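Local coordinates for protein putative transcriptional regulator (Streptomyces coelicolor A3, PDB 2RA5) that probably acts as a GntR-family, DNA-binding transcriptional regulator, with a UTRA domain that holds a small tartrate ligand in the crystal, at residues Val133-Arg138 and Tyr149-Pro155; Pro156-Asp160 and Leu174-Ile180; Thr181-Gln187 and Glu214-Asp220; Ser188-Ala194 and Gly207-Met213. One frame throughout, in Å; residues are numbered along the deposited sequence. Where two conformers were deposited one is given.

Contact 1. Residues Val133-Arg138 and Tyr149-Pro155. With SRT (S,R meso-tartaric acid), chain B.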
# COMPACT_ATOMS: atom_id res chain seq x y z
N VAL A 133 14.03 -16.47 17.99
CA VAL A 133 14.11 -15.17 17.35
C VAL A 133 13.68 -14.12 18.36
O VAL A 133 13.08 -14.44 19.39
CB VAL A 133 13.24 -15.12 16.07
CG1 VAL A 133 13.78 -16.12 15.02
CG2 VAL A 133 11.80 -15.42 16.40
N HIS A 134 14.02 -12.87 18.08
CA HIS A 134 13.60 -11.78 18.93
C HIS A 134 12.23 -11.31 18.50
O HIS A 134 12.00 -11.08 17.33
CB HIS A 134 14.59 -10.62 18.81
CG HIS A 134 15.96 -10.94 19.35
ND1 HIS A 134 16.27 -10.81 20.68
CD2 HIS A 134 17.07 -11.38 18.72
CE1 HIS A 134 17.55 -11.15 20.85
NE2 HIS A 134 18.05 -11.50 19.70
N ARG A 135 11.31 -11.17 19.46
CA ARG A 135 10.04 -10.51 19.17
C ARG A 135 9.88 -9.14 19.85
O ARG A 135 9.85 -9.03 21.08
CB ARG A 135 8.84 -11.41 19.49
CG ARG A 135 7.49 -10.76 19.13
CD ARG A 135 6.31 -11.69 19.24
NE ARG A 135 5.43 -11.33 20.34
CZ ARG A 135 5.19 -12.11 21.39
NH1 ARG A 135 4.37 -11.70 22.35
NH2 ARG A 135 5.75 -13.30 21.48
N ILE A 136 9.76 -8.11 19.03
CA ILE A 136 9.48 -6.76 19.51
C ILE A 136 8.07 -6.32 19.12
O ILE A 136 7.58 -6.60 18.03
CB ILE A 136 10.52 -5.75 18.98
CG1 ILE A 136 11.92 -6.11 19.48
CG2 ILE A 136 10.18 -4.35 19.45
CD1 ILE A 136 13.01 -5.33 18.83
N GLU A 137 7.41 -5.64 20.05
CA GLU A 137 6.13 -5.01 19.75
C GLU A 137 6.13 -3.53 20.15
O GLU A 137 6.51 -3.19 21.27
CB GLU A 137 5.00 -5.79 20.41
CG GLU A 137 4.89 -7.21 19.89
CD GLU A 137 3.68 -7.94 20.41
OE1 GLU A 137 3.71 -9.20 20.44
OE2 GLU A 137 2.69 -7.28 20.79
N ARG A 138 5.75 -2.66 19.22
CA ARG A 138 5.67 -1.22 19.48
C ARG A 138 4.30 -0.64 19.12
O ARG A 138 3.69 -1.04 18.13
CB ARG A 138 6.71 -0.41 18.70
CG ARG A 138 8.15 -0.70 18.98
CD ARG A 138 8.80 -1.19 17.69
NE ARG A 138 9.54 -0.16 16.96
CZ ARG A 138 9.85 -0.25 15.68
NH1 ARG A 138 10.53 0.72 15.07
NH2 ARG A 138 9.47 -1.32 14.99
N TYR A 149 0.25 -0.45 15.15
CA TYR A 149 0.80 -1.52 15.99
C TYR A 149 1.87 -2.33 15.25
O TYR A 149 1.58 -3.01 14.26
CB TYR A 149 -0.31 -2.44 16.50
CG TYR A 149 0.13 -3.18 17.72
CD1 TYR A 149 0.44 -2.50 18.88
CD2 TYR A 149 0.28 -4.56 17.71
CE1 TYR A 149 0.86 -3.16 20.01
CE2 TYR A 149 0.71 -5.24 18.83
CZ TYR A 149 0.99 -4.53 19.98
OH TYR A 149 1.42 -5.15 21.13
N LEU A 150 3.12 -2.25 15.71
CA LEU A 150 4.25 -2.83 15.00
C LEU A 150 4.87 -4.05 15.69
O LEU A 150 5.54 -3.90 16.71
CB LEU A 150 5.35 -1.77 14.83
CG LEU A 150 4.99 -0.37 14.31
CD1 LEU A 150 6.24 0.45 14.06
CD2 LEU A 150 4.12 -0.46 13.05
N CYS A 151 4.68 -5.25 15.13
CA CYS A 151 5.38 -6.46 15.60
C CYS A 151 6.57 -6.79 14.71
O CYS A 151 6.40 -6.99 13.50
CB CYS A 151 4.45 -7.68 15.66
SG CYS A 151 2.84 -7.42 16.44
N ASN A 152 7.76 -6.89 15.29
CA ASN A 152 8.94 -7.31 14.52
C ASN A 152 9.69 -8.52 15.06
O ASN A 152 9.74 -8.77 16.26
CB ASN A 152 9.90 -6.13 14.27
CG ASN A 152 9.23 -4.96 13.55
OD1 ASN A 152 9.30 -4.83 12.33
ND2 ASN A 152 8.54 -4.14 14.30
N TYR A 153 10.29 -9.28 14.15
CA TYR A 153 11.07 -10.44 14.51
C TYR A 153 12.45 -10.34 13.92
O TYR A 153 12.59 -10.08 12.73
CB TYR A 153 10.40 -11.70 14.00
CG TYR A 153 9.00 -11.88 14.56
CD1 TYR A 153 7.90 -11.33 13.92
CD2 TYR A 153 8.80 -12.59 15.74
CE1 TYR A 153 6.62 -11.50 14.42
CE2 TYR A 153 7.53 -12.76 16.26
CZ TYR A 153 6.44 -12.21 15.59
OH TYR A 153 5.17 -12.36 16.09
N LEU A 154 13.46 -10.52 14.76
CA LEU A 154 14.83 -10.52 14.28
C LEU A 154 15.50 -11.86 14.57
O LEU A 154 15.23 -12.49 15.59
CB LEU A 154 15.66 -9.39 14.89
CG LEU A 154 15.18 -7.96 15.14
CD1 LEU A 154 16.25 -7.00 14.62
CD2 LEU A 154 13.87 -7.70 14.49
N PRO A 155 16.38 -12.29 13.66
CA PRO A 155 17.18 -13.49 13.93
C PRO A 155 18.21 -13.20 15.02
O PRO A 155 18.53 -12.04 15.27
CB PRO A 155 17.86 -13.76 12.58
CG PRO A 155 17.89 -12.46 11.87
CD PRO A 155 16.73 -11.64 12.38
O1 SRT B . 9.93 -0.92 11.73
O11 SRT B . 8.51 0.33 10.57
C1 SRT B . 9.48 0.20 11.38
C2 SRT B . 10.10 1.45 11.98
O2 SRT B . 11.22 1.11 12.80
C3 SRT B . 10.47 2.49 10.90
O3 SRT B . 10.56 3.82 11.43
C4 SRT B . 11.79 2.17 10.26
O4 SRT B . 12.85 2.68 10.72
O41 SRT B . 11.72 1.40 9.29

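Contact 2. Residues Pro156-Asp160 and Leu174-Ile180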
# COMPACT_ATOMS: atom_id res chain seq x y z
N PRO A 156 18.72 -14.25 15.66
CA PRO A 156 19.66 -14.11 16.78
C PRO A 156 20.96 -13.38 16.43
O PRO A 156 21.48 -13.52 15.32
CB PRO A 156 19.99 -15.56 17.16
CG PRO A 156 18.91 -16.41 16.54
CD PRO A 156 18.44 -15.66 15.34
N GLY A 157 21.49 -12.62 17.39
CA GLY A 157 22.83 -12.08 17.30
C GLY A 157 23.04 -11.10 16.17
O GLY A 157 23.98 -11.22 15.39
N LEU A 158 22.16 -10.12 16.10
CA LEU A 158 22.24 -9.09 15.08
C LEU A 158 22.46 -7.76 15.79
O LEU A 158 23.40 -7.03 15.50
CB LEU A 158 20.94 -9.04 14.28
CG LEU A 158 20.78 -9.91 13.03
CD1 LEU A 158 19.56 -9.46 12.23
CD2 LEU A 158 22.02 -9.84 12.18
N VAL A 159 21.58 -7.49 16.75
CA VAL A 159 21.54 -6.20 17.42
C VAL A 159 21.23 -6.35 18.90
O VAL A 159 20.71 -7.38 19.34
CB VAL A 159 20.46 -5.29 16.78
CG1 VAL A 159 20.48 -3.90 17.39
CG2 VAL A 159 20.64 -5.21 15.28
N ASP A 160 21.57 -5.32 19.67
CA ASP A 160 21.15 -5.20 21.06
C ASP A 160 19.84 -4.44 21.05
O ASP A 160 19.78 -3.29 20.60
CB ASP A 160 22.20 -4.45 21.89
CG ASP A 160 23.61 -4.97 21.67
OD1 ASP A 160 24.18 -4.71 20.59
OD2 ASP A 160 24.14 -5.63 22.59
N LEU A 174 18.65 1.87 14.19
CA LEU A 174 19.35 1.05 15.18
C LEU A 174 20.14 -0.07 14.52
O LEU A 174 21.29 -0.31 14.87
CB LEU A 174 18.36 0.45 16.18
CG LEU A 174 18.17 1.27 17.46
CD1 LEU A 174 17.10 0.64 18.35
CD2 LEU A 174 19.49 1.36 18.20
N MSE A 175 19.52 -0.74 13.56
CA MSE A 175 20.17 -1.88 12.90
C MSE A 175 21.39 -1.45 12.11
O MSE A 175 22.43 -2.10 12.14
CB MSE A 175 19.19 -2.63 11.99
CG MSE A 175 18.00 -3.22 12.74
SE MSE A 175 16.86 -4.36 11.62
CE MSE A 175 16.69 -3.19 10.07
N ARG A 176 21.26 -0.34 11.39
CA ARG A 176 22.39 0.20 10.65
C ARG A 176 23.47 0.58 11.65
O ARG A 176 24.66 0.34 11.42
CB ARG A 176 21.96 1.41 9.81
CG ARG A 176 21.49 1.01 8.41
CD ARG A 176 21.18 2.22 7.52
NE ARG A 176 19.95 2.91 7.91
CZ ARG A 176 18.84 2.94 7.18
NH1 ARG A 176 18.79 2.32 6.01
NH2 ARG A 176 17.77 3.60 7.62
N ALA A 177 23.04 1.14 12.78
CA ALA A 177 23.94 1.54 13.85
C ALA A 177 24.79 0.36 14.34
O ALA A 177 25.94 0.54 14.73
CB ALA A 177 23.16 2.16 15.00
N ALA A 178 24.22 -0.83 14.33
CA ALA A 178 24.97 -2.02 14.72
C ALA A 178 25.72 -2.59 13.52
O ALA A 178 26.28 -3.68 13.59
CB ALA A 178 24.04 -3.06 15.33
N GLY A 179 25.73 -1.86 12.42
CA GLY A 179 26.51 -2.26 11.26
C GLY A 179 25.86 -3.30 10.36
O GLY A 179 26.55 -3.97 9.59
N ILE A 180 24.54 -3.45 10.47
CA ILE A 180 23.80 -4.24 9.50
C ILE A 180 23.62 -3.39 8.24
O ILE A 180 23.35 -2.19 8.32
CB ILE A 180 22.40 -4.63 10.00
CG1 ILE A 180 22.42 -4.99 11.49
CG2 ILE A 180 21.84 -5.75 9.16
CD1 ILE A 180 23.12 -6.26 11.78

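Contact 3. Residues Thr181-Gln187 and Glu214-Asp220. With SRT (S,R meso-tartaric acid), chain B.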
# COMPACT_ATOMS: atom_id res chain seq x y z
N THR A 181 23.78 -4.02 7.09
CA THR A 181 23.51 -3.38 5.82
C THR A 181 22.10 -3.78 5.40
O THR A 181 21.75 -4.95 5.40
CB THR A 181 24.51 -3.81 4.76
OG1 THR A 181 24.66 -5.24 4.78
CG2 THR A 181 25.86 -3.14 5.04
N LEU A 182 21.28 -2.79 5.09
CA LEU A 182 19.93 -3.04 4.62
C LEU A 182 19.92 -2.79 3.12
O LEU A 182 20.17 -1.68 2.67
CB LEU A 182 18.95 -2.12 5.36
CG LEU A 182 19.13 -2.25 6.88
CD1 LEU A 182 18.29 -1.26 7.66
CD2 LEU A 182 18.80 -3.66 7.32
N HIS A 183 19.68 -3.83 2.34
CA HIS A 183 19.82 -3.72 0.90
C HIS A 183 18.48 -3.76 0.16
O HIS A 183 18.27 -3.03 -0.80
CB HIS A 183 20.77 -4.80 0.39
CG HIS A 183 21.15 -4.63 -1.04
ND1 HIS A 183 20.62 -5.42 -2.05
CD2 HIS A 183 22.00 -3.78 -1.65
CE1 HIS A 183 21.13 -5.05 -3.20
NE2 HIS A 183 21.97 -4.05 -2.99
N SER A 184 17.57 -4.63 0.60
CA SER A 184 16.24 -4.67 0.01
C SER A 184 15.19 -5.09 1.03
O SER A 184 15.50 -5.42 2.18
CB SER A 184 16.20 -5.62 -1.20
OG SER A 184 16.52 -6.95 -0.84
N ALA A 185 13.95 -5.09 0.57
CA ALA A 185 12.83 -5.49 1.39
C ALA A 185 11.75 -5.97 0.47
O ALA A 185 11.63 -5.48 -0.64
CB ALA A 185 12.32 -4.33 2.20
N ARG A 186 10.96 -6.90 0.97
CA ARG A 186 9.82 -7.42 0.26
C ARG A 186 8.59 -6.94 1.04
O ARG A 186 8.56 -7.05 2.26
CB ARG A 186 9.92 -8.94 0.23
CG ARG A 186 8.77 -9.64 -0.42
CD ARG A 186 8.72 -9.35 -1.90
NE ARG A 186 7.66 -10.15 -2.48
CZ ARG A 186 6.39 -9.82 -2.44
NH1 ARG A 186 5.48 -10.62 -2.97
NH2 ARG A 186 6.03 -8.68 -1.86
N GLN A 187 7.60 -6.36 0.34
CA GLN A 187 6.42 -5.82 1.03
C GLN A 187 5.08 -6.21 0.42
O GLN A 187 4.92 -6.25 -0.80
CB GLN A 187 6.46 -4.29 1.09
CG GLN A 187 7.59 -3.70 1.87
CD GLN A 187 7.26 -2.31 2.35
OE1 GLN A 187 6.11 -1.89 2.27
NE2 GLN A 187 8.26 -1.59 2.86
N GLU A 214 3.04 -6.37 5.67
CA GLU A 214 4.06 -7.34 6.04
C GLU A 214 5.31 -7.03 5.25
O GLU A 214 5.24 -6.73 4.07
CB GLU A 214 3.59 -8.76 5.76
CG GLU A 214 2.66 -9.36 6.79
CD GLU A 214 2.16 -10.74 6.37
OE1 GLU A 214 2.89 -11.44 5.64
OE2 GLU A 214 1.04 -11.11 6.76
N ARG A 215 6.45 -7.08 5.92
CA ARG A 215 7.70 -6.74 5.27
C ARG A 215 8.83 -7.68 5.69
O ARG A 215 8.95 -8.02 6.87
CB ARG A 215 8.04 -5.29 5.60
CG ARG A 215 9.43 -4.83 5.21
CD ARG A 215 9.75 -3.50 5.88
NE ARG A 215 9.81 -3.58 7.34
CZ ARG A 215 9.71 -2.52 8.15
NH1 ARG A 215 9.78 -2.66 9.47
NH2 ARG A 215 9.54 -1.30 7.64
N THR A 216 9.66 -8.11 4.74
CA THR A 216 10.92 -8.76 5.11
C THR A 216 12.09 -7.95 4.60
O THR A 216 12.16 -7.64 3.43
CB THR A 216 11.08 -10.18 4.55
OG1 THR A 216 9.91 -10.95 4.79
CG2 THR A 216 12.29 -10.88 5.19
N THR A 217 13.05 -7.69 5.47
CA THR A 217 14.22 -6.92 5.08
C THR A 217 15.50 -7.76 5.02
O THR A 217 15.80 -8.50 5.95
CB THR A 217 14.43 -5.74 6.05
OG1 THR A 217 13.21 -5.01 6.18
CG2 THR A 217 15.55 -4.82 5.55
N PHE A 218 16.24 -7.62 3.93
CA PHE A 218 17.48 -8.37 3.73
C PHE A 218 18.72 -7.49 3.71
O PHE A 218 18.65 -6.31 3.37
CB PHE A 218 17.40 -9.15 2.42
CG PHE A 218 16.15 -9.94 2.28
CD1 PHE A 218 14.96 -9.31 1.91
CD2 PHE A 218 16.14 -11.32 2.50
CE1 PHE A 218 13.77 -10.03 1.78
CE2 PHE A 218 14.97 -12.05 2.37
CZ PHE A 218 13.78 -11.42 2.00
N ASP A 219 19.87 -8.08 4.05
CA ASP A 219 21.14 -7.37 3.97
C ASP A 219 21.89 -7.56 2.64
O ASP A 219 21.35 -8.13 1.69
CB ASP A 219 22.02 -7.63 5.20
CG ASP A 219 22.58 -9.04 5.26
OD1 ASP A 219 22.42 -9.85 4.30
OD2 ASP A 219 23.21 -9.34 6.29
N ASP A 220 23.12 -7.06 2.57
CA ASP A 220 24.02 -7.22 1.41
C ASP A 220 24.15 -8.66 0.88
O ASP A 220 24.40 -8.89 -0.31
CB ASP A 220 25.42 -6.78 1.81
CG ASP A 220 25.59 -5.30 1.77
OD1 ASP A 220 24.58 -4.59 1.55
OD2 ASP A 220 26.74 -4.85 1.96
O1 SRT B . 9.93 -0.92 11.73
O11 SRT B . 8.51 0.33 10.57
C1 SRT B . 9.48 0.20 11.38
C2 SRT B . 10.10 1.45 11.98
O2 SRT B . 11.22 1.11 12.80
C3 SRT B . 10.47 2.49 10.90
O3 SRT B . 10.56 3.82 11.43
C4 SRT B . 11.79 2.17 10.26
O4 SRT B . 12.85 2.68 10.72
O41 SRT B . 11.72 1.40 9.29
O HOH W 1 25.44 -6.99 7.06
O HOH W 2 19.15 -7.90 -0.21

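Contact 4. Residues Ser188-Ala194 and Gly207-Met213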
# COMPACT_ATOMS: atom_id res chain seq x y z
N SER A 188 4.10 -6.47 1.27
CA SER A 188 2.74 -6.68 0.82
C SER A 188 1.83 -5.79 1.66
O SER A 188 1.93 -5.74 2.89
CB SER A 188 2.33 -8.13 0.99
OG SER A 188 2.80 -8.61 2.22
N ILE A 189 0.95 -5.07 0.99
CA ILE A 189 0.06 -4.21 1.73
C ILE A 189 -1.36 -4.69 1.52
O ILE A 189 -1.74 -5.02 0.39
CB ILE A 189 0.28 -2.72 1.39
CG1 ILE A 189 1.71 -2.32 1.82
CG2 ILE A 189 -0.74 -1.86 2.11
CD1 ILE A 189 2.24 -1.03 1.26
N GLY A 190 -2.10 -4.81 2.62
CA GLY A 190 -3.46 -5.31 2.59
C GLY A 190 -4.38 -4.67 3.62
O GLY A 190 -4.02 -3.68 4.27
N ALA A 191 -5.57 -5.23 3.76
CA ALA A 191 -6.56 -4.71 4.70
C ALA A 191 -7.31 -5.86 5.34
O ALA A 191 -7.61 -6.86 4.68
CB ALA A 191 -7.54 -3.76 4.00
N ARG A 192 -7.63 -5.71 6.63
CA ARG A 192 -8.30 -6.75 7.42
C ARG A 192 -9.33 -6.15 8.36
O ARG A 192 -9.22 -4.99 8.78
CB ARG A 192 -7.29 -7.53 8.27
CG ARG A 192 -6.81 -8.83 7.69
CD ARG A 192 -6.38 -9.77 8.81
NE ARG A 192 -5.12 -9.37 9.45
CZ ARG A 192 -5.03 -8.78 10.64
NH1 ARG A 192 -3.84 -8.45 11.12
NH2 ARG A 192 -6.13 -8.50 11.34
N ALA A 193 -10.33 -6.95 8.73
CA ALA A 193 -11.13 -6.64 9.91
C ALA A 193 -10.30 -7.00 11.14
O ALA A 193 -9.74 -8.09 11.23
CB ALA A 193 -12.43 -7.41 9.91
N ALA A 194 -10.22 -6.06 12.08
CA ALA A 194 -9.42 -6.24 13.29
C ALA A 194 -10.09 -7.18 14.26
O ALA A 194 -11.29 -7.07 14.51
CB ALA A 194 -9.19 -4.90 13.96
N GLY A 207 -13.55 -5.72 14.41
CA GLY A 207 -14.19 -5.80 13.11
C GLY A 207 -13.94 -4.57 12.24
O GLY A 207 -14.14 -4.61 11.02
N ALA A 208 -13.51 -3.48 12.88
CA ALA A 208 -13.25 -2.24 12.16
C ALA A 208 -12.04 -2.42 11.26
O ALA A 208 -11.01 -2.96 11.69
CB ALA A 208 -13.03 -1.09 13.14
N PRO A 209 -12.15 -1.98 10.01
CA PRO A 209 -11.12 -2.14 8.99
C PRO A 209 -9.76 -1.63 9.47
O PRO A 209 -9.66 -0.52 10.01
CB PRO A 209 -11.64 -1.25 7.85
CG PRO A 209 -12.54 -0.27 8.54
CD PRO A 209 -13.25 -1.14 9.51
N LEU A 210 -8.72 -2.43 9.27
CA LEU A 210 -7.36 -1.98 9.56
C LEU A 210 -6.50 -2.08 8.32
O LEU A 210 -6.71 -2.94 7.46
CB LEU A 210 -6.73 -2.80 10.68
CG LEU A 210 -7.19 -2.66 12.13
CD1 LEU A 210 -6.17 -3.35 13.03
CD2 LEU A 210 -7.37 -1.22 12.57
N LEU A 211 -5.51 -1.19 8.23
CA LEU A 211 -4.54 -1.27 7.15
C LEU A 211 -3.45 -2.22 7.63
O LEU A 211 -2.97 -2.10 8.75
CB LEU A 211 -3.97 0.11 6.84
CG LEU A 211 -3.17 0.38 5.55
CD1 LEU A 211 -3.91 -0.11 4.31
CD2 LEU A 211 -2.87 1.86 5.44
N THR A 212 -3.09 -3.19 6.81
CA THR A 212 -2.05 -4.11 7.21
C THR A 212 -0.86 -4.07 6.27
O THR A 212 -0.99 -3.81 5.08
CB THR A 212 -2.55 -5.56 7.29
OG1 THR A 212 -2.80 -6.04 5.96
CG2 THR A 212 -3.81 -5.68 8.15
N MSE A 213 0.31 -4.34 6.83
CA MSE A 213 1.45 -4.57 5.98
C MSE A 213 2.45 -5.59 6.56
O MSE A 213 2.66 -5.70 7.78
CB MSE A 213 2.09 -3.24 5.62
CG MSE A 213 3.26 -2.84 6.43
SE MSE A 213 4.85 -2.87 5.32
CE MSE A 213 6.00 -1.77 6.45

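Contact 1. Residues Val133-Arg138 and Tyr149-Pro155
His-134, Ile-136 and Arg-138 pair with Leu-154, Asn-152 and Leu-150 through six backbone hydrogen bonds, the rungs of an antiparallel hairpin; Leu-150 N to Arg-138 O is the straightest (2.8 Å, 175°). Polar side chains gather round Glu-137, whose two oxygens are divided between partners. Tyr-149 OH donates to Glu-137 OE2 at 2.5 Å, its ring 85° to the carboxylate, and Arg-135 NE forms an in-plane salt bridge to the anti lone pair of Glu-137 OE1 (2.7 Å). With an alanine here, Arg-135 would probably lose its charge mate and the Tyr-149 hydroxyl its acceptor, leaving both groups freer to turn. Apolar contact on this face comes from the methylenes of Arg-135, which run alongside the Tyr-153 ring, CD 3.4 Å from Tyr-153 CE2. Ligand contact lies on the other face: Arg-138, bent at chi2 and chi3, has Leu-150 CD1 over one guanidinium face and points NH1 at O2 of meso-tartaric acid, modelled doubtfully short at 2.4 Å. Strand 106-116 flanks 133-138, strand 224-232 flanks 149-155, and helix 171-177 covers the ligand-side face through Leu-171 on Arg-138 and Met-175 on Leu-154.

Contact 2. Residues Pro156-Asp160 and Leu174-Ile180
Val-159 and Ala-178 mark the closest approach of the two backbones, their CA atoms 6.0 Å apart, where an irregular loop passes the C-terminal end of helix 171-177. The helix stops in a Schellman motif: Ile-180 N returns to Met-175 O at 3.0 Å, and Gly-179 N binds Arg-176 O. Gly-179 is the C-prime residue, with a phi of 82°; a side chain at these backbone angles would be jammed against the preceding carbonyl oxygen, which is why glycine suits the place. The reversal turns Ile-180 back toward the loop.

Val-159 does most of the touching. Its CG1 stands anti to the backbone N (chi1 -175°), which leaves CG2 against three residues at and just beyond the helix end: it lies 4.0 Å from Ala-178 CB, 4.2 Å from the CG of Met-175 (present as selenomethionine) and 4.2 Å from Ile-180 CG1. The small methyl of Ala-178 probably lets the loop come this near. Beside this group, Leu-158 and Ile-180 cross at about a right angle and meet through their ends, Leu-158 CD2 to Ile-180 CD1 at 3.8 Å. Both also rest on Val-225 of strand 224-232, whereas the far end of Met-175 leads away from the loop.

Apolar side chains carry all of this, most of them branched aliphatics, and the backbone bonds at the helix end run within 174-180, including the two of the Schellman motif. The union therefore probably depends on shape and exclusion of water, consistent with a modest surface contact that fastens a loop to a helix terminus without directional bonds.

Contact 3. Residues Thr181-Gln187 and Glu214-Asp220
Phe-218 O receives two donors from the facing segment, His-183 N at 2.9 Å and, weakly, Ser-184 N; this doubling is a classic beta bulge. Farther along, Arg-186 and Thr-216 exchange a pair of backbone bonds, and Phe-218 N returns to Ser-184 O. Side-chain polar contacts collect at the loop end. Thr-181 OG1, placed between backbone N and carbonyl carbon (chi1 48°), accepts from Asp-220 N at 3.3 Å, and a water links Ser-184 OG to Asp-219 O (2.9 Å to each). Apolar contacts are fewer: Leu-182 CD2 meets Thr-217 CG2 at 3.9 Å. The Phe-218 ring turns its edge to the Ser-184 to Arg-186 backbone. Gln-187 and Arg-215 lie side by side and point the same way, CG to CG 4.0 Å, their flat ends 74° apart.

Arg-215 reaches the ligand, its NH1 donating to O1 of meso-tartaric acid at 2.9 Å with that oxygen at the guanidinium edge, in plane. A leucine in its place is likely to leave this carboxylate without one of its positive partners. Beside it, Thr-217 OG1 is hydrogen-bonded to Tyr-172 and Glu-226. On the opposite face Arg-186, in one conformer, pairs doubtfully with Glu-240 of the second subunit. The arrangement is that of an antiparallel UTRA-domain sheet: one face lines the ligand pocket, and the strand 184-193 carries the sheet across the dimer interface.

Contact 4. Residues Ser188-Ala194 and Gly207-Met213
Gly-207 N donates to Ala-194 O at 2.6 Å, closing the end of an antiparallel strand pair; with phi at 105°, Gly-207 adopts a backbone that a side chain would obstruct. Ala-194 N returns a bond to Ala-208 O, and Gly-190 with Thr-212 and Arg-192 with Leu-210 continue the pairing. Leu-210 N meets Arg-192 O at 2.7 Å, nearly head-on to the carbonyl, but Thr-212 N approaches Gly-190 O from above the carbonyl plane. On the same face as Thr-212, the Arg-192 chain bends at chi3 and lays its guanidinium across the Thr-212 methyl, CG2 standing 3.8 Å above the plane toward the rim, while Arg-192 NH2 forms a salt bridge with Glu-198. Ala-194 CB fits closely against Leu-210 CG at 3.5 Å, small beside large, under helix 196-202. The other face is apolar: Ile-189 CG1 touches the CB of Met-213 (a selenomethionine) at 3.9 Å, and its CG2 meets Leu-211 CD1, both near Phe-239. Strand 184-193, the sheet's edge within this chain, is thus joined to 209-218 by a helical connection, and Ser-188 and Ile-189 pair with a strand of the second subunit, extending the UTRA-domain sheet.

From the N terminus, contact 1 closes the short hairpin of strands 132-142 and 145-154. The chain then leaves the sheet, and contact 2 closes the next loop by bringing the end of helix 171-177 back against 156-160. Strand 184-193 follows and pairs with strand 209-218 twice: contact 4 lies within the span that contact 3 bounds, so the two are successive sections of one strand pair around helix 196-202. Contacts 1 and 3 sit on the same six-stranded sheet and reach meso-tartaric acid from different strands. Contact 2 bridges them, Met-175 touching both Leu-154 and Leu-182, while contacts 3 and 4 meet the second subunit.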